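Local coordinates for viral structural protein 4 (Bombyx mori cytoplasmic polyhedrosis virus, PDB 6TZ0) that binds GTP and, from its place beside the viral RNA-dependent RNA polymerase, probably acts as a P-loop NTPase partner in transcription of the double-stranded RNA genome, at residues S10-E15 with D161-S166; G17-P22 with T225-N230; A237-L242 with Y248-Y253; V271-R276 with Y290-F295. One frame throughout, in Å; residues are numbered along the deposited sequence.

Contacts 1, 2 and 3 form a chain of neighbours, and contact 4 stands apart, nearer the nucleotide site. Contacts 1 and 2 touch where helix 10-15 runs into 17-22: their centres are 16 Å apart, and Tyr13 O lies 3.0 Å from Leu18 N, a probable hydrogen bond. Contacts 2 and 3, with centres 12 Å apart, meet where 248-253 runs beside strand 226-230 of contact 2; Ile228 O meets Ile251 N at 2.8 Å, probably a hydrogen bond. Contact 4 has its centre 23 to 27 Å from the other three. Its Lys292 side chain is about 11 Å from that of Ser361, a GTP-binding residue.

Contact 1: S10-E15 with D161-S166; sequences SKLYEE and DEKYQS
Tyr164 meets Tyr13 through the hydroxyl ends of both rings, and the pair is the polar half of this helix-to-helix contact. The Tyr164 hydroxyl donates to Tyr13 OH, with 2.8 Å between Tyr164 OH and Tyr13 OH. Tyr13 OH in turn hydrogen-bonds to the carbonyl O of Ile4, while the backbone N of Ile4 makes a weak bond to Tyr164 OH, so the N-terminal chain ties both phenols together. Beside the bond, Tyr13 CZ comes to the edge of the Tyr164 ring, close to its plane, with CZ of Tyr13 3.9 Å from CE1 of Tyr164; the two rings do not stack. Tyr164 reaches across because its CG is anti to the backbone N (chi1 -170°). The other half is looser. Leu12 points toward the facing helix, and the bent chain of Lys163 brings NZ to the leucine methyl, with Leu12 CD1 4.2 Å from Lys163 NZ. Glu15 could add a mild attraction, since its OE1 is 4.6 Å from Lys163 NZ, too far for a salt bridge. Helix 162-166 begins at its N-cap, Asp161, shortly after strand 157-159, and Tyr164 packs on the Phe159 ring of that strand. Glu162, Gln165 and Ser166 of this helix pack on the RNA-dependent RNA polymerase chain, so the pairing joins the N-terminal helix 10-15 to an element at the polymerase interface.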
# COMPACT_ATOMS: atom_id res chain seq x y z
N SER B 10 -33.38 30.89 16.16
CA SER B 10 -34.83 30.82 15.98
C SER B 10 -35.24 30.86 14.52
O SER B 10 -36.26 30.26 14.16
CB SER B 10 -35.50 31.96 16.72
OG SER B 10 -35.17 33.21 16.13
N LYS B 11 -34.45 31.51 13.66
CA LYS B 11 -34.82 31.68 12.26
C LYS B 11 -34.72 30.37 11.49
O LYS B 11 -35.52 30.11 10.58
CB LYS B 11 -33.93 32.75 11.64
CG LYS B 11 -34.35 33.23 10.29
CD LYS B 11 -35.67 33.97 10.38
CE LYS B 11 -35.52 35.24 11.22
NZ LYS B 11 -34.68 36.26 10.54
N LEU B 12 -33.75 29.52 11.86
CA LEU B 12 -33.64 28.19 11.28
C LEU B 12 -34.85 27.33 11.61
O LEU B 12 -35.31 26.55 10.77
CB LEU B 12 -32.36 27.52 11.80
CG LEU B 12 -32.12 26.07 11.36
CD1 LEU B 12 -31.88 25.98 9.86
CD2 LEU B 12 -30.98 25.45 12.14
N TYR B 13 -35.38 27.46 12.82
CA TYR B 13 -36.59 26.74 13.17
C TYR B 13 -37.82 27.36 12.52
O TYR B 13 -38.79 26.65 12.23
CB TYR B 13 -36.76 26.66 14.68
CG TYR B 13 -35.81 25.69 15.34
CD1 TYR B 13 -36.13 24.34 15.42
CD2 TYR B 13 -34.60 26.11 15.85
CE1 TYR B 13 -35.27 23.45 16.02
CE2 TYR B 13 -33.73 25.22 16.44
CZ TYR B 13 -34.08 23.90 16.53
OH TYR B 13 -33.22 23.01 17.11
N GLU B 14 -37.80 28.67 12.26
CA GLU B 14 -38.89 29.30 11.54
C GLU B 14 -38.95 28.82 10.10
O GLU B 14 -40.02 28.80 9.48
CB GLU B 14 -38.76 30.82 11.56
CG GLU B 14 -38.94 31.46 12.92
CD GLU B 14 -38.95 32.96 12.85
OE1 GLU B 14 -38.67 33.51 11.76
OE2 GLU B 14 -39.25 33.60 13.88
N GLU B 15 -37.79 28.45 9.54
CA GLU B 15 -37.73 27.87 8.20
C GLU B 15 -38.50 26.55 8.12
O GLU B 15 -39.17 26.28 7.12
CB GLU B 15 -36.27 27.67 7.82
CG GLU B 15 -36.03 27.05 6.48
CD GLU B 15 -34.56 26.86 6.21
OE1 GLU B 15 -33.75 27.24 7.08
OE2 GLU B 15 -34.20 26.32 5.14
N ASP B 161 -33.33 15.74 9.05
CA ASP B 161 -33.03 16.50 7.85
C ASP B 161 -31.52 16.63 7.71
O ASP B 161 -30.79 16.61 8.69
CB ASP B 161 -33.68 17.88 7.95
CG ASP B 161 -33.73 18.62 6.64
OD1 ASP B 161 -33.29 18.06 5.61
OD2 ASP B 161 -34.20 19.77 6.63
N GLU B 162 -31.06 16.78 6.47
CA GLU B 162 -29.62 16.90 6.25
C GLU B 162 -29.13 18.32 6.50
O GLU B 162 -28.04 18.52 7.05
CB GLU B 162 -29.27 16.46 4.82
CG GLU B 162 -27.79 16.48 4.50
CD GLU B 162 -27.48 16.00 3.10
OE1 GLU B 162 -28.42 15.61 2.38
OE2 GLU B 162 -26.30 16.03 2.71
N LYS B 163 -29.94 19.32 6.12
CA LYS B 163 -29.64 20.72 6.42
C LYS B 163 -29.61 20.99 7.92
O LYS B 163 -28.86 21.85 8.38
CB LYS B 163 -30.67 21.60 5.71
CG LYS B 163 -30.53 23.10 5.89
CD LYS B 163 -29.29 23.64 5.23
CE LYS B 163 -29.36 25.15 5.12
NZ LYS B 163 -29.41 25.82 6.45
N TYR B 164 -30.41 20.25 8.69
CA TYR B 164 -30.34 20.36 10.14
C TYR B 164 -29.06 19.72 10.68
O TYR B 164 -28.43 20.26 11.59
CB TYR B 164 -31.56 19.70 10.77
CG TYR B 164 -31.72 19.95 12.26
CD1 TYR B 164 -32.36 21.08 12.73
CD2 TYR B 164 -31.22 19.05 13.19
CE1 TYR B 164 -32.50 21.31 14.07
CE2 TYR B 164 -31.34 19.28 14.53
CZ TYR B 164 -31.99 20.40 14.97
OH TYR B 164 -32.12 20.61 16.32
N GLN B 165 -28.68 18.56 10.13
CA GLN B 165 -27.53 17.83 10.65
C GLN B 165 -26.21 18.48 10.29
O GLN B 165 -25.21 18.28 10.98
CB GLN B 165 -27.54 16.39 10.14
CG GLN B 165 -28.59 15.51 10.77
CD GLN B 165 -28.65 14.14 10.14
OE1 GLN B 165 -27.91 13.85 9.20
NE2 GLN B 165 -29.54 13.30 10.64
N SER B 166 -26.18 19.25 9.20
CA SER B 166 -24.97 19.99 8.87
C SER B 166 -24.71 21.14 9.83
O SER B 166 -23.57 21.58 9.97
CB SER B 166 -25.04 20.52 7.45
OG SER B 166 -26.04 21.52 7.34

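Contact 2: G17-P22 with T225-N230; sequences GLYLRP and TRSIFN
Tyr19 and Ser227 meet because both side chains leave their backbones toward each other, and the Tyr19 ring carbon CG stands beside its backbone N (chi1 -71°). The serine touches through CB, not OG: Tyr19 CD2 lies 3.7 Å from Ser227 CB, a van der Waals contact. The phenol runs on to 248-253, where Tyr19 OH is hydrogen-bonded to the carbonyl O of Phe250, which fixes where the ring lies. Arg21 runs out extended through CG and CD before bending (chi3 -68°), and this brings its guanidinium beside the carbonyl of Thr225. There NH2 of Arg21 is 4.4 Å from O of Thr225, a distance that makes no hydrogen bond; the same NH2 is instead held weakly by the carbonyls of Arg199 and Phe202. The two chains run in opposite directions, Tyr19 facing Ser227 and Arg21 facing Thr225, yet no hydrogen bond joins them directly. The link is indirect: Tyr19 makes backbone bonds to Lys203, and Thr225 to the next residue, Arg204. Ser227 bonds to Arg204 and Phe206, part of the parallel pairing of strand 226-230 with 204-208. The segment 17-22, which leaves helix 10-15 by a Schellman motif at Gly17, lies along one side of that small sheet, Leu18 and Tyr19 leaning back on Tyr13 and Glu14 of the helix.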
# COMPACT_ATOMS: atom_id res chain seq x y z
N GLY B 17 -41.13 25.76 9.65
CA GLY B 17 -42.51 25.93 10.02
C GLY B 17 -42.78 25.90 11.50
O GLY B 17 -43.90 25.57 11.91
N LEU B 18 -41.79 26.23 12.32
CA LEU B 18 -41.85 26.08 13.77
C LEU B 18 -41.61 27.44 14.41
O LEU B 18 -40.58 28.06 14.17
CB LEU B 18 -40.81 25.08 14.26
CG LEU B 18 -41.02 23.56 14.24
CD1 LEU B 18 -41.10 23.00 12.86
CD2 LEU B 18 -39.84 22.96 14.91
N TYR B 19 -42.56 27.88 15.22
CA TYR B 19 -42.51 29.18 15.88
C TYR B 19 -42.53 28.98 17.38
O TYR B 19 -43.30 28.17 17.89
CB TYR B 19 -43.69 30.03 15.45
CG TYR B 19 -43.61 30.52 14.03
CD1 TYR B 19 -42.39 30.68 13.42
CD2 TYR B 19 -44.74 30.74 13.29
CE1 TYR B 19 -42.30 31.11 12.12
CE2 TYR B 19 -44.65 31.17 11.98
CZ TYR B 19 -43.43 31.35 11.41
OH TYR B 19 -43.31 31.77 10.11
N LEU B 20 -41.67 29.72 18.09
CA LEU B 20 -41.60 29.60 19.54
C LEU B 20 -42.88 30.11 20.19
O LEU B 20 -43.43 31.14 19.81
CB LEU B 20 -40.40 30.36 20.10
CG LEU B 20 -39.01 29.75 19.92
CD1 LEU B 20 -37.95 30.71 20.40
CD2 LEU B 20 -38.92 28.45 20.69
N ARG B 21 -43.35 29.35 21.16
CA ARG B 21 -44.50 29.75 21.95
C ARG B 21 -44.08 30.87 22.90
O ARG B 21 -43.00 30.78 23.50
CB ARG B 21 -45.02 28.53 22.70
CG ARG B 21 -46.33 28.70 23.41
CD ARG B 21 -46.84 27.37 23.91
NE ARG B 21 -47.21 26.51 22.80
CZ ARG B 21 -47.55 25.24 22.94
NH1 ARG B 21 -47.57 24.68 24.15
NH2 ARG B 21 -47.88 24.52 21.88
N PRO B 22 -44.86 31.94 23.04
CA PRO B 22 -44.37 33.13 23.75
C PRO B 22 -44.25 32.91 25.25
O PRO B 22 -44.82 31.98 25.83
CB PRO B 22 -45.43 34.19 23.43
CG PRO B 22 -46.65 33.42 23.14
CD PRO B 22 -46.19 32.17 22.46
N THR B 225 -50.97 30.22 20.65
CA THR B 225 -50.89 28.77 20.62
C THR B 225 -50.69 28.21 19.22
O THR B 225 -49.95 27.24 19.05
CB THR B 225 -52.18 28.19 21.25
OG1 THR B 225 -52.32 28.73 22.57
CG2 THR B 225 -52.15 26.68 21.35
N ARG B 226 -51.28 28.82 18.20
CA ARG B 226 -51.31 28.24 16.87
C ARG B 226 -50.67 29.19 15.87
O ARG B 226 -50.71 30.41 16.02
CB ARG B 226 -52.75 27.94 16.44
CG ARG B 226 -53.51 27.06 17.42
CD ARG B 226 -52.98 25.65 17.47
NE ARG B 226 -53.20 24.88 16.25
CZ ARG B 226 -54.27 24.12 16.04
NH1 ARG B 226 -55.22 24.06 16.95
NH2 ARG B 226 -54.39 23.44 14.91
N SER B 227 -50.06 28.60 14.84
CA SER B 227 -49.57 29.33 13.68
C SER B 227 -50.39 28.92 12.47
O SER B 227 -51.10 27.91 12.50
CB SER B 227 -48.08 29.06 13.46
OG SER B 227 -47.85 27.70 13.15
N ILE B 228 -50.31 29.70 11.41
CA ILE B 228 -51.24 29.59 10.29
C ILE B 228 -50.49 29.19 9.04
O ILE B 228 -49.51 29.83 8.65
CB ILE B 228 -51.99 30.91 10.08
CG1 ILE B 228 -52.83 31.24 11.30
CG2 ILE B 228 -52.85 30.86 8.83
CD1 ILE B 228 -53.86 30.19 11.62
N PHE B 229 -50.96 28.13 8.39
CA PHE B 229 -50.49 27.72 7.08
C PHE B 229 -51.57 28.05 6.05
O PHE B 229 -52.57 27.34 5.94
CB PHE B 229 -50.13 26.24 7.08
CG PHE B 229 -49.79 25.70 5.73
CD1 PHE B 229 -48.77 26.25 4.99
CD2 PHE B 229 -50.45 24.59 5.24
CE1 PHE B 229 -48.45 25.74 3.75
CE2 PHE B 229 -50.12 24.07 4.01
CZ PHE B 229 -49.13 24.65 3.26
N ASN B 230 -51.35 29.12 5.30
CA ASN B 230 -52.29 29.59 4.29
C ASN B 230 -52.17 28.72 3.05
O ASN B 230 -51.16 28.78 2.34
CB ASN B 230 -52.01 31.05 3.97
CG ASN B 230 -53.08 31.69 3.12
OD1 ASN B 230 -54.08 31.08 2.77
ND2 ASN B 230 -52.87 32.95 2.78

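Contact 3: A237-L242 with Y248-Y253; sequences AVIRKL and YVFIRY
Arg240 lays its guanidinium over one face of the Phe250 ring, a stacked cation-pi contact with CZ of Arg240 4.1 Å from the centroid of the Phe250 ring and almost on the ring normal. The planes are 27° apart, and the tilt brings NH2 of Arg240 to 3.5 Å from CG of Phe250. At the guanidinium edge, near its plane, NH1 gives a weak, bent hydrogen bond to the carbonyl of Tyr248, with 3.0 Å from Arg240 NH1 to Tyr248 O. Ile239 adds a methyl contact, its CG2 being 4.4 Å from CZ of Phe250. Behind this shell, the Arg240 chain leaves helix 236-242 extended and then turns at chi3 (-67°), which swings the flat group over the ring. On the other side, Val249 and Ile251 are bonded through their backbones to Ile228 of strand 226-230, and Phe250 also packs on the Ile228 side chain, so the aromatic platform is itself fixed. One cation is thereby served twice, by a pi face and by a carbonyl oxygen; this may compensate for the nearby like charge of Arg252, whose NH1 lies 6.5 Å from NH2 of Arg240.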
# COMPACT_ATOMS: atom_id res chain seq x y z
N ALA B 237 -52.61 38.92 2.89
CA ALA B 237 -53.20 40.16 3.38
C ALA B 237 -54.72 40.09 3.36
O ALA B 237 -55.38 40.61 4.26
CB ALA B 237 -52.72 41.34 2.54
N VAL B 238 -55.29 39.40 2.36
CA VAL B 238 -56.74 39.27 2.25
C VAL B 238 -57.27 38.39 3.38
O VAL B 238 -58.29 38.71 4.00
CB VAL B 238 -57.11 38.72 0.87
CG1 VAL B 238 -58.60 38.53 0.75
CG2 VAL B 238 -56.60 39.64 -0.22
N ILE B 239 -56.58 37.28 3.66
CA ILE B 239 -56.95 36.42 4.78
C ILE B 239 -56.74 37.14 6.11
O ILE B 239 -57.52 36.98 7.05
CB ILE B 239 -56.15 35.11 4.71
CG1 ILE B 239 -56.35 34.45 3.35
CG2 ILE B 239 -56.56 34.16 5.80
CD1 ILE B 239 -57.76 34.13 3.03
N ARG B 240 -55.71 37.99 6.18
CA ARG B 240 -55.37 38.64 7.44
C ARG B 240 -56.32 39.78 7.78
O ARG B 240 -56.58 40.03 8.96
CB ARG B 240 -53.93 39.13 7.36
CG ARG B 240 -53.33 39.54 8.67
CD ARG B 240 -51.95 40.12 8.48
NE ARG B 240 -50.97 39.14 8.02
CZ ARG B 240 -50.23 38.39 8.83
NH1 ARG B 240 -50.37 38.49 10.14
NH2 ARG B 240 -49.36 37.53 8.32
N LYS B 241 -56.86 40.49 6.78
CA LYS B 241 -57.76 41.60 7.07
C LYS B 241 -59.22 41.28 6.85
O LYS B 241 -60.09 42.00 7.36
CB LYS B 241 -57.41 42.84 6.23
CG LYS B 241 -57.79 42.71 4.76
CD LYS B 241 -57.45 43.96 3.98
CE LYS B 241 -58.40 45.10 4.30
NZ LYS B 241 -59.78 44.80 3.85
N LEU B 242 -59.53 40.21 6.13
CA LEU B 242 -60.90 39.93 5.73
C LEU B 242 -61.55 38.84 6.58
O LEU B 242 -62.77 38.82 6.71
CB LEU B 242 -60.94 39.53 4.25
CG LEU B 242 -62.28 39.43 3.53
CD1 LEU B 242 -62.94 40.79 3.51
CD2 LEU B 242 -62.10 38.91 2.12
N TYR B 248 -52.36 36.75 14.19
CA TYR B 248 -51.69 35.46 14.09
C TYR B 248 -50.44 35.61 13.24
O TYR B 248 -50.28 36.57 12.49
CB TYR B 248 -52.60 34.38 13.50
CG TYR B 248 -53.82 33.96 14.31
CD1 TYR B 248 -54.13 34.53 15.53
CD2 TYR B 248 -54.62 32.92 13.88
CE1 TYR B 248 -55.22 34.13 16.24
CE2 TYR B 248 -55.72 32.51 14.61
CZ TYR B 248 -56.01 33.12 15.79
OH TYR B 248 -57.09 32.74 16.53
N VAL B 249 -49.56 34.63 13.35
CA VAL B 249 -48.34 34.58 12.57
C VAL B 249 -48.49 33.49 11.51
O VAL B 249 -49.04 32.42 11.78
CB VAL B 249 -47.10 34.39 13.48
CG1 VAL B 249 -47.19 33.11 14.30
CG2 VAL B 249 -45.82 34.46 12.69
N PHE B 250 -48.07 33.80 10.29
CA PHE B 250 -48.25 32.89 9.17
C PHE B 250 -46.91 32.23 8.87
O PHE B 250 -45.88 32.90 8.83
CB PHE B 250 -48.74 33.58 7.88
CG PHE B 250 -50.16 34.13 7.93
CD1 PHE B 250 -50.92 34.15 9.09
CD2 PHE B 250 -50.76 34.54 6.75
CE1 PHE B 250 -52.20 34.63 9.09
CE2 PHE B 250 -52.06 35.01 6.75
CZ PHE B 250 -52.77 35.06 7.92
N ILE B 251 -46.92 30.92 8.65
CA ILE B 251 -45.69 30.25 8.27
C ILE B 251 -45.46 30.47 6.78
O ILE B 251 -46.41 30.60 5.99
CB ILE B 251 -45.73 28.75 8.64
CG1 ILE B 251 -46.73 27.97 7.83
CG2 ILE B 251 -46.14 28.58 10.08
CD1 ILE B 251 -46.63 26.50 8.11
N ARG B 252 -44.20 30.56 6.39
CA ARG B 252 -43.83 30.99 5.04
C ARG B 252 -42.99 29.92 4.37
O ARG B 252 -41.92 29.56 4.87
CB ARG B 252 -43.07 32.31 5.08
CG ARG B 252 -43.93 33.48 5.53
CD ARG B 252 -43.20 34.79 5.35
NE ARG B 252 -42.00 34.86 6.18
CZ ARG B 252 -41.98 35.27 7.44
NH1 ARG B 252 -43.10 35.66 8.03
NH2 ARG B 252 -40.84 35.30 8.11
N TYR B 253 -43.48 29.41 3.25
CA TYR B 253 -42.75 28.47 2.43
C TYR B 253 -42.48 29.08 1.07
O TYR B 253 -43.26 29.89 0.57
CB TYR B 253 -43.51 27.17 2.25
CG TYR B 253 -43.72 26.38 3.50
CD1 TYR B 253 -42.64 25.84 4.19
CD2 TYR B 253 -44.99 26.10 3.95
CE1 TYR B 253 -42.83 25.09 5.32
CE2 TYR B 253 -45.19 25.34 5.07
CZ TYR B 253 -44.11 24.84 5.76
OH TYR B 253 -44.32 24.09 6.89

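Contact 4: V271-R276 with Y290-F295; sequences VNLSKR and YKKLLF
Val271 and Leu293 make the buried apolar part of this contact, methyl against methyl, with Val271 CG2 4.1 Å from Leu293 CD2. Leu293 sets out from the helix facing away, but with CG anti to the carbonyl carbon (chi1 -67°) its CD2 branch swings back to the loop. Both side chains also rest on Ile258 of strand 255-261, and Leu293 reaches Trp260 and Ile510 as well, so the pair is part of a shared hydrophobic layer. A second apolar contact lies one step along: CD1 of Leu273 is 4.0 Å from CB of Lys292 and meets its CD at much the same range. The two side chains cross at about a right angle, the leucine methyl set against the extended lysine stem. The polar bonds are made with neighbours of the segments. Lys292 NZ, carried out on its straight chain, donates to the carbonyl O of Asp277 and also has a weak, long ion pair with Glu289. Backbone bonds tie Asn272 to Tyr296 and Val271 to Cys256, joining the end of strand 266-271 to the helix end and to the neighbouring strand. Helix 290-296 turns another side to the GTP-binding region, where Lys291 touches Ser361 and the Phe295 ring meets Phe362. Lys292 therefore plays two parts: its methylenes supply greasy surface for Leu273, and its ammonium ties the helix to the carbonyl of Asp277, just past 271-276.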
# COMPACT_ATOMS: atom_id res chain seq x y z
N VAL B 271 -40.80 21.28 -6.06
CA VAL B 271 -40.26 22.27 -6.98
C VAL B 271 -39.72 23.44 -6.18
O VAL B 271 -40.35 23.89 -5.22
CB VAL B 271 -41.34 22.74 -7.99
CG1 VAL B 271 -40.82 23.82 -8.92
CG2 VAL B 271 -41.83 21.59 -8.82
N ASN B 272 -38.54 23.95 -6.57
CA ASN B 272 -37.90 25.08 -5.91
C ASN B 272 -38.31 26.42 -6.50
O ASN B 272 -37.50 27.35 -6.53
CB ASN B 272 -36.38 24.95 -5.97
CG ASN B 272 -35.86 23.88 -5.08
OD1 ASN B 272 -35.33 22.88 -5.54
ND2 ASN B 272 -36.00 24.08 -3.80
N LEU B 273 -39.52 26.54 -7.01
CA LEU B 273 -40.05 27.82 -7.43
C LEU B 273 -41.33 28.10 -6.66
O LEU B 273 -41.99 27.19 -6.16
CB LEU B 273 -40.33 27.85 -8.93
CG LEU B 273 -39.13 27.75 -9.86
CD1 LEU B 273 -39.61 27.74 -11.29
CD2 LEU B 273 -38.15 28.88 -9.62
N SER B 274 -41.66 29.38 -6.57
CA SER B 274 -42.92 29.80 -5.97
C SER B 274 -44.08 29.52 -6.92
O SER B 274 -43.89 29.26 -8.11
CB SER B 274 -42.87 31.28 -5.62
OG SER B 274 -44.13 31.73 -5.15
N LYS B 275 -45.29 29.57 -6.38
CA LYS B 275 -46.48 29.34 -7.18
C LYS B 275 -46.77 30.51 -8.11
O LYS B 275 -47.43 30.33 -9.14
CB LYS B 275 -47.66 29.05 -6.25
CG LYS B 275 -48.91 28.50 -6.90
CD LYS B 275 -49.94 28.15 -5.84
CE LYS B 275 -51.21 27.62 -6.48
NZ LYS B 275 -52.25 27.31 -5.46
N ARG B 276 -46.27 31.70 -7.78
CA ARG B 276 -46.39 32.84 -8.68
C ARG B 276 -45.41 32.74 -9.85
O ARG B 276 -45.79 32.99 -11.00
CB ARG B 276 -46.15 34.13 -7.90
CG ARG B 276 -46.32 35.40 -8.71
CD ARG B 276 -46.09 36.62 -7.83
NE ARG B 276 -47.10 36.71 -6.78
CZ ARG B 276 -48.30 37.27 -6.94
NH1 ARG B 276 -48.63 37.81 -8.11
NH2 ARG B 276 -49.16 37.31 -5.94
N TYR B 290 -42.75 23.17 -18.99
CA TYR B 290 -41.95 21.96 -18.81
C TYR B 290 -40.53 22.27 -18.38
O TYR B 290 -39.95 21.54 -17.57
CB TYR B 290 -41.95 21.14 -20.10
CG TYR B 290 -40.93 20.02 -20.09
CD1 TYR B 290 -41.14 18.88 -19.34
CD2 TYR B 290 -39.76 20.11 -20.83
CE1 TYR B 290 -40.21 17.86 -19.31
CE2 TYR B 290 -38.83 19.11 -20.81
CZ TYR B 290 -39.06 17.98 -20.05
OH TYR B 290 -38.13 16.97 -20.04
N LYS B 291 -39.94 23.33 -18.93
CA LYS B 291 -38.52 23.57 -18.71
C LYS B 291 -38.24 24.04 -17.29
O LYS B 291 -37.21 23.70 -16.72
CB LYS B 291 -38.00 24.58 -19.74
CG LYS B 291 -36.50 24.76 -19.74
CD LYS B 291 -36.06 25.79 -20.76
CE LYS B 291 -36.15 25.24 -22.17
NZ LYS B 291 -35.14 24.17 -22.41
N LYS B 292 -39.17 24.80 -16.69
CA LYS B 292 -39.02 25.19 -15.29
C LYS B 292 -39.13 23.99 -14.37
O LYS B 292 -38.40 23.90 -13.37
CB LYS B 292 -40.07 26.24 -14.93
CG LYS B 292 -39.89 27.57 -15.60
CD LYS B 292 -40.95 28.54 -15.12
CE LYS B 292 -40.81 29.89 -15.80
NZ LYS B 292 -41.89 30.81 -15.39
N LEU B 293 -40.05 23.07 -14.68
CA LEU B 293 -40.16 21.83 -13.91
C LEU B 293 -38.90 20.99 -14.03
O LEU B 293 -38.45 20.40 -13.05
CB LEU B 293 -41.37 21.03 -14.39
CG LEU B 293 -42.77 21.55 -14.15
CD1 LEU B 293 -43.76 20.66 -14.86
CD2 LEU B 293 -43.06 21.59 -12.68
N LEU B 294 -38.34 20.90 -15.24
CA LEU B 294 -37.12 20.15 -15.46
C LEU B 294 -35.94 20.78 -14.73
O LEU B 294 -35.11 20.06 -14.15
CB LEU B 294 -36.82 20.06 -16.95
CG LEU B 294 -35.53 19.34 -17.37
CD1 LEU B 294 -35.61 17.88 -17.03
CD2 LEU B 294 -35.26 19.53 -18.85
N PHE B 295 -35.85 22.10 -14.72
CA PHE B 295 -34.71 22.74 -14.08
C PHE B 295 -34.85 22.81 -12.57
O PHE B 295 -33.84 22.96 -11.89
CB PHE B 295 -34.50 24.17 -14.62
CG PHE B 295 -34.00 24.23 -16.04
CD1 PHE B 295 -33.57 23.10 -16.71
CD2 PHE B 295 -33.90 25.45 -16.69
CE1 PHE B 295 -33.11 23.17 -18.01
CE2 PHE B 295 -33.43 25.52 -17.98
CZ PHE B 295 -33.03 24.38 -18.64